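Local coordinates for sensor protein (Pseudomonas syringae pv. tomato, PDB 2R8R) that is the N-terminal cytoplasmic sensor region of KdpD, a membrane histidine kinase that probably phosphorylates itself from ATP in a two-component system, at residues V126-T140 against N196-A208. Residues are numbered along the deposited sequence; the frame is centred on the assembly and turned at random.
Sequences VQHLESLNDQVRGIT and NLTALREMAMQTA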
loop_
_atom_site.group_PDB
_atom_site.type_symbol
_atom_site.label_atom_id
_atom_site.label_comp_id
_atom_site.label_asym_id
_atom_site.label_seq_id
_atom_site.Cartn_x
_atom_site.Cartn_y
_atom_site.Cartn_z
ATOM N N VAL A 126 -3.918 2.313 7.891
ATOM C CA VAL A 126 -4.020 1.736 9.229
ATOM C C VAL A 126 -5.279 0.890 9.446
ATOM O O VAL A 126 -5.252 -0.022 10.265
ATOM C CB VAL A 126 -3.920 2.818 10.312
ATOM C CG1 VAL A 126 -5.179 3.665 10.365
ATOM C CG2 VAL A 126 -3.634 2.169 11.621
ATOM N N GLN A 127 -6.350 1.191 8.701
ATOM C CA GLN A 127 -7.659 0.511 8.828
ATOM C C GLN A 127 -7.638 -1.001 8.591
ATOM O O GLN A 127 -8.533 -1.732 9.062
ATOM C CB GLN A 127 -8.671 1.113 7.841
ATOM C CG GLN A 127 -8.252 0.959 6.394
ATOM C CD GLN A 127 -9.130 1.698 5.416
ATOM O OE1 GLN A 127 -10.151 1.141 5.015
ATOM N NE2 GLN A 127 -8.731 2.947 4.989
ATOM N N HIS A 128 -6.630 -1.457 7.843
ATOM C CA HIS A 128 -6.506 -2.851 7.452
ATOM C C HIS A 128 -5.990 -3.753 8.535
ATOM O O HIS A 128 -6.186 -4.953 8.475
ATOM C CB HIS A 128 -5.644 -2.977 6.198
ATOM C CG HIS A 128 -6.211 -2.249 5.024
ATOM N ND1 HIS A 128 -7.292 -2.722 4.303
ATOM C CD2 HIS A 128 -5.880 -1.058 4.479
ATOM C CE1 HIS A 128 -7.581 -1.864 3.346
ATOM N NE2 HIS A 128 -6.738 -0.844 3.431
ATOM N N LEU A 129 -5.369 -3.199 9.556
ATOM C CA LEU A 129 -4.891 -4.026 10.653
ATOM C C LEU A 129 -6.035 -4.784 11.346
ATOM O O LEU A 129 -7.018 -4.165 11.755
ATOM C CB LEU A 129 -4.137 -3.173 11.667
ATOM C CG LEU A 129 -2.793 -2.670 11.134
ATOM C CD1 LEU A 129 -2.154 -1.737 12.152
ATOM C CD2 LEU A 129 -1.869 -3.867 10.800
ATOM N N GLU A 130 -5.865 -6.105 11.503
ATOM C CA GLU A 130 -6.875 -6.971 12.140
ATOM C C GLU A 130 -7.409 -6.464 13.485
ATOM O O GLU A 130 -8.619 -6.358 13.678
ATOM C CB GLU A 130 -6.321 -8.390 12.331
ATOM C CG GLU A 130 -6.777 -9.377 11.284
ATOM C CD GLU A 130 -6.034 -10.710 11.362
ATOM O OE1 GLU A 130 -5.419 -11.038 12.407
ATOM O OE2 GLU A 130 -6.058 -11.429 10.351
ATOM N N SER A 131 -6.486 -6.145 14.397
ATOM C CA SER A 131 -6.812 -5.624 15.732
ATOM C C SER A 131 -7.724 -4.393 15.737
ATOM O O SER A 131 -8.404 -4.139 16.729
ATOM C CB SER A 131 -5.527 -5.259 16.458
ATOM O OG SER A 131 -4.834 -4.247 15.740
ATOM N N LEU A 132 -7.724 -3.641 14.632
ATOM C CA LEU A 132 -8.451 -2.370 14.486
ATOM C C LEU A 132 -9.744 -2.478 13.633
ATOM O O LEU A 132 -10.412 -1.461 13.427
ATOM C CB LEU A 132 -7.495 -1.322 13.844
ATOM C CG LEU A 132 -6.252 -0.891 14.655
ATOM C CD1 LEU A 132 -5.388 0.168 13.931
ATOM C CD2 LEU A 132 -6.667 -0.375 16.063
ATOM N N ASN A 133 -10.093 -3.673 13.136
ATOM C CA ASN A 133 -11.222 -3.829 12.169
ATOM C C ASN A 133 -12.556 -3.294 12.720
ATOM O O ASN A 133 -13.239 -2.509 12.051
ATOM C CB ASN A 133 -11.397 -5.311 11.743
ATOM C CG ASN A 133 -12.285 -5.489 10.483
ATOM O OD1 ASN A 133 -13.485 -5.842 10.571
ATOM N ND2 ASN A 133 -11.689 -5.277 9.309
ATOM N N ASP A 134 -12.887 -3.742 13.939
ATOM C CA ASP A 134 -14.088 -3.350 14.680
ATOM C C ASP A 134 -14.082 -1.883 15.125
ATOM O O ASP A 134 -15.092 -1.212 15.034
ATOM C CB ASP A 134 -14.283 -4.262 15.894
ATOM C CG ASP A 134 -14.547 -5.725 15.498
ATOM O OD1 ASP A 134 -14.644 -6.001 14.276
ATOM O OD2 ASP A 134 -14.661 -6.602 16.400
ATOM N N GLN A 135 -12.955 -1.380 15.608
ATOM C CA GLN A 135 -12.837 0.051 15.898
ATOM C C GLN A 135 -13.112 0.873 14.636
ATOM O O GLN A 135 -13.926 1.788 14.669
ATOM C CB GLN A 135 -11.467 0.372 16.495
ATOM C CG GLN A 135 -11.368 1.755 17.143
ATOM C CD GLN A 135 -9.981 2.017 17.733
ATOM O OE1 GLN A 135 -9.123 1.134 17.728
ATOM N NE2 GLN A 135 -9.762 3.228 18.242
ATOM N N VAL A 136 -12.472 0.527 13.519
ATOM C CA VAL A 136 -12.715 1.237 12.256
ATOM C C VAL A 136 -14.182 1.169 11.788
ATOM O O VAL A 136 -14.750 2.191 11.388
ATOM C CB VAL A 136 -11.761 0.769 11.119
ATOM C CG1 VAL A 136 -12.096 1.476 9.762
ATOM C CG2 VAL A 136 -10.317 1.018 11.503
ATOM N N ARG A 137 -14.789 -0.015 11.841
ATOM C CA ARG A 137 -16.192 -0.188 11.447
ATOM C C ARG A 137 -17.138 0.603 12.375
ATOM O O ARG A 137 -18.102 1.191 11.909
ATOM C CB ARG A 137 -16.563 -1.678 11.438
ATOM C CG ARG A 137 -17.992 -2.024 10.948
ATOM C CD ARG A 137 -18.125 -3.564 10.748
ATOM N NE ARG A 137 -19.501 -4.048 10.689
ATOM C CZ ARG A 137 -19.855 -5.340 10.725
ATOM N NH1 ARG A 137 -18.938 -6.301 10.828
ATOM N NH2 ARG A 137 -21.138 -5.678 10.663
ATOM N N GLY A 138 -16.823 0.615 13.670
ATOM C CA GLY A 138 -17.582 1.351 14.664
ATOM C C GLY A 138 -17.539 2.852 14.456
ATOM O O GLY A 138 -18.478 3.554 14.784
ATOM N N ILE A 139 -16.438 3.340 13.903
ATOM C CA ILE A 139 -16.237 4.756 13.701
ATOM C C ILE A 139 -16.843 5.143 12.361
ATOM O O ILE A 139 -17.687 6.014 12.310
ATOM C CB ILE A 139 -14.721 5.098 13.782
ATOM C CG1 ILE A 139 -14.309 5.218 15.247
ATOM C CG2 ILE A 139 -14.354 6.402 13.019
ATOM C CD1 ILE A 139 -12.791 5.235 15.406
ATOM N N THR A 140 -16.441 4.462 11.291
ATOM C CA THR A 140 -16.797 4.872 9.932
ATOM C C THR A 140 -18.113 4.303 9.407
ATOM O O THR A 140 -18.652 4.823 8.428
ATOM C CB THR A 140 -15.686 4.478 8.908
ATOM O OG1 THR A 140 -15.597 3.056 8.839
ATOM C CG2 THR A 140 -14.323 5.060 9.284
ATOM N N ASN A 196 -13.809 11.191 11.395
ATOM C CA ASN A 196 -13.256 9.870 11.098
ATOM C C ASN A 196 -11.756 9.889 10.758
ATOM O O ASN A 196 -10.985 9.055 11.241
ATOM C CB ASN A 196 -14.024 9.226 9.934
ATOM C CG ASN A 196 -15.437 8.796 10.315
ATOM O OD1 ASN A 196 -15.780 8.739 11.491
ATOM N ND2 ASN A 196 -16.263 8.497 9.304
ATOM N N LEU A 197 -11.344 10.867 9.958
ATOM C CA LEU A 197 -9.949 10.991 9.554
ATOM C C LEU A 197 -9.042 11.381 10.734
ATOM O O LEU A 197 -7.893 10.972 10.788
ATOM C CB LEU A 197 -9.817 11.977 8.369
ATOM C CG LEU A 197 -10.447 11.527 7.039
ATOM C CD1 LEU A 197 -10.521 12.703 6.004
ATOM C CD2 LEU A 197 -9.729 10.279 6.440
ATOM N N THR A 198 -9.557 12.149 11.677
ATOM C CA THR A 198 -8.853 12.472 12.912
ATOM C C THR A 198 -8.630 11.216 13.741
ATOM O O THR A 198 -7.523 10.983 14.264
ATOM C CB THR A 198 -9.663 13.499 13.750
ATOM O OG1 THR A 198 -9.675 14.751 13.052
ATOM C CG2 THR A 198 -9.074 13.691 15.145
ATOM N N ALA A 199 -9.686 10.404 13.839
ATOM C CA ALA A 199 -9.648 9.142 14.556
ATOM C C ALA A 199 -8.612 8.197 13.932
ATOM O O ALA A 199 -7.821 7.612 14.624
ATOM C CB ALA A 199 -11.076 8.496 14.560
ATOM N N LEU A 200 -8.615 8.067 12.616
ATOM C CA LEU A 200 -7.683 7.183 11.899
ATOM C C LEU A 200 -6.223 7.662 11.970
ATOM O O LEU A 200 -5.307 6.854 12.067
ATOM C CB LEU A 200 -8.110 7.042 10.444
ATOM C CG LEU A 200 -9.393 6.241 10.241
ATOM C CD1 LEU A 200 -10.043 6.627 8.890
ATOM C CD2 LEU A 200 -9.104 4.744 10.331
ATOM N N ARG A 201 -6.025 8.980 11.940
ATOM C CA ARG A 201 -4.709 9.569 12.104
ATOM C C ARG A 201 -4.108 9.230 13.466
ATOM O O ARG A 201 -2.943 8.926 13.565
ATOM C CB ARG A 201 -4.782 11.079 11.931
ATOM C CG ARG A 201 -3.451 11.803 12.179
ATOM C CD ARG A 201 -3.617 13.266 12.050
ATOM N NE ARG A 201 -2.342 13.957 11.871
ATOM C CZ ARG A 201 -2.203 15.281 11.873
ATOM N NH1 ARG A 201 -3.247 16.097 12.033
ATOM N NH2 ARG A 201 -1.017 15.797 11.664
ATOM N N GLU A 202 -4.920 9.293 14.517
ATOM C CA GLU A 202 -4.509 8.879 15.847
ATOM C C GLU A 202 -4.182 7.392 15.893
ATOM O O GLU A 202 -3.222 6.996 16.524
ATOM C CB GLU A 202 -5.601 9.240 16.842
ATOM C CG GLU A 202 -5.412 8.684 18.253
ATOM C CD GLU A 202 -6.524 9.132 19.194
ATOM O OE1 GLU A 202 -6.291 10.040 20.012
ATOM O OE2 GLU A 202 -7.653 8.611 19.086
HETATM N N MSE A 203 -4.968 6.569 15.216
HETATM C CA MSE A 203 -4.667 5.140 15.105
HETATM C C MSE A 203 -3.325 4.874 14.432
HETATM O O MSE A 203 -2.540 4.068 14.906
HETATM C CB MSE A 203 -5.774 4.400 14.322
HETATM C CG MSE A 203 -7.008 4.121 15.168
HETATM SE SE MSE A 203 -8.413 3.168 14.235
HETATM C CE MSE A 203 -9.837 4.482 14.295
ATOM N N ALA A 204 -3.079 5.543 13.315
ATOM C CA ALA A 204 -1.807 5.397 12.600
ATOM C C ALA A 204 -0.649 5.795 13.529
ATOM O O ALA A 204 0.372 5.118 13.597
ATOM C CB ALA A 204 -1.815 6.261 11.300
HETATM N N MSE A 205 -0.809 6.902 14.245
HETATM C CA MSE A 205 0.248 7.357 15.153
HETATM C C MSE A 205 0.456 6.403 16.313
HETATM O O MSE A 205 1.582 6.095 16.661
HETATM C CB MSE A 205 -0.038 8.761 15.672
HETATM C CG MSE A 205 0.402 9.813 14.686
HETATM SE SE MSE A 205 -0.034 11.556 15.315
HETATM C CE MSE A 205 0.668 12.718 13.864
ATOM N N GLN A 206 -0.635 5.945 16.920
ATOM C CA GLN A 206 -0.554 4.972 17.998
ATOM C C GLN A 206 0.074 3.673 17.491
ATOM O O GLN A 206 0.913 3.087 18.157
ATOM C CB GLN A 206 -1.934 4.704 18.561
ATOM C CG GLN A 206 -2.517 5.830 19.425
ATOM C CD GLN A 206 -3.994 5.569 19.783
ATOM O OE1 GLN A 206 -4.676 4.745 19.138
ATOM N NE2 GLN A 206 -4.500 6.288 20.794
ATOM N N THR A 207 -0.332 3.222 16.305
ATOM C CA THR A 207 0.320 2.087 15.642
ATOM C C THR A 207 1.829 2.296 15.458
ATOM O O THR A 207 2.602 1.415 15.816
ATOM C CB THR A 207 -0.311 1.761 14.276
ATOM O OG1 THR A 207 -1.707 1.470 14.446
ATOM C CG2 THR A 207 0.404 0.518 13.592
ATOM N N ALA A 208 2.231 3.456 14.926
ATOM C CA ALA A 208 3.650 3.750 14.682
ATOM C C ALA A 208 4.470 3.837 15.965
ATOM O O ALA A 208 5.661 3.471 15.961
ATOM C CB ALA A 208 3.838 5.028 13.845
HETATM O O HOH W 1 -7.053 4.935 18.509
#
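A nearly antiparallel helix pair carries this contact: helix 133-140, the 3-10 segment 126-128 and the residues linking the two pack on 196-208 through Val126, Val136, Ile139 and the selenomethionine Met203. The helix axes are 10.3 Å apart at 163°, and no direct hydrogen bond crosses between the segments. Met203 leaves its helix with CG anti to the carbonyl carbon (chi1 -79°) and an extended chi2, which puts SE 4.0 Å from Val136 CG2, beside the amide end of Gln135. A bend at chi3 (-117°) turns CE toward Ile139; their contact is modelled doubtfully close. Ile139 CD1 also rests on Ala199 CB at 3.8 Å. The domain is probably a P-loop NTPase fold with a parallel sheet. Val126 directly follows its strand 119-125, and Leu200 touches the probable Walker A loop. Val126 CG1 lies over Leu200 O at 3.6 Å, while CG2 reaches Thr207 OG1. That hydroxyl donates to Met203 O at 2.8 Å, from the face of the carbonyl opposite Thr207 N. Leu129 CD1 and Thr207 CG2 meet tip to tip. At the other end, the Asn196 amide lies against Ile139 CG2 and Thr140 CG2. One water accepts from Gln135 NE2 at 3.2 Å; its link to Gln206 OE1 is unusually short.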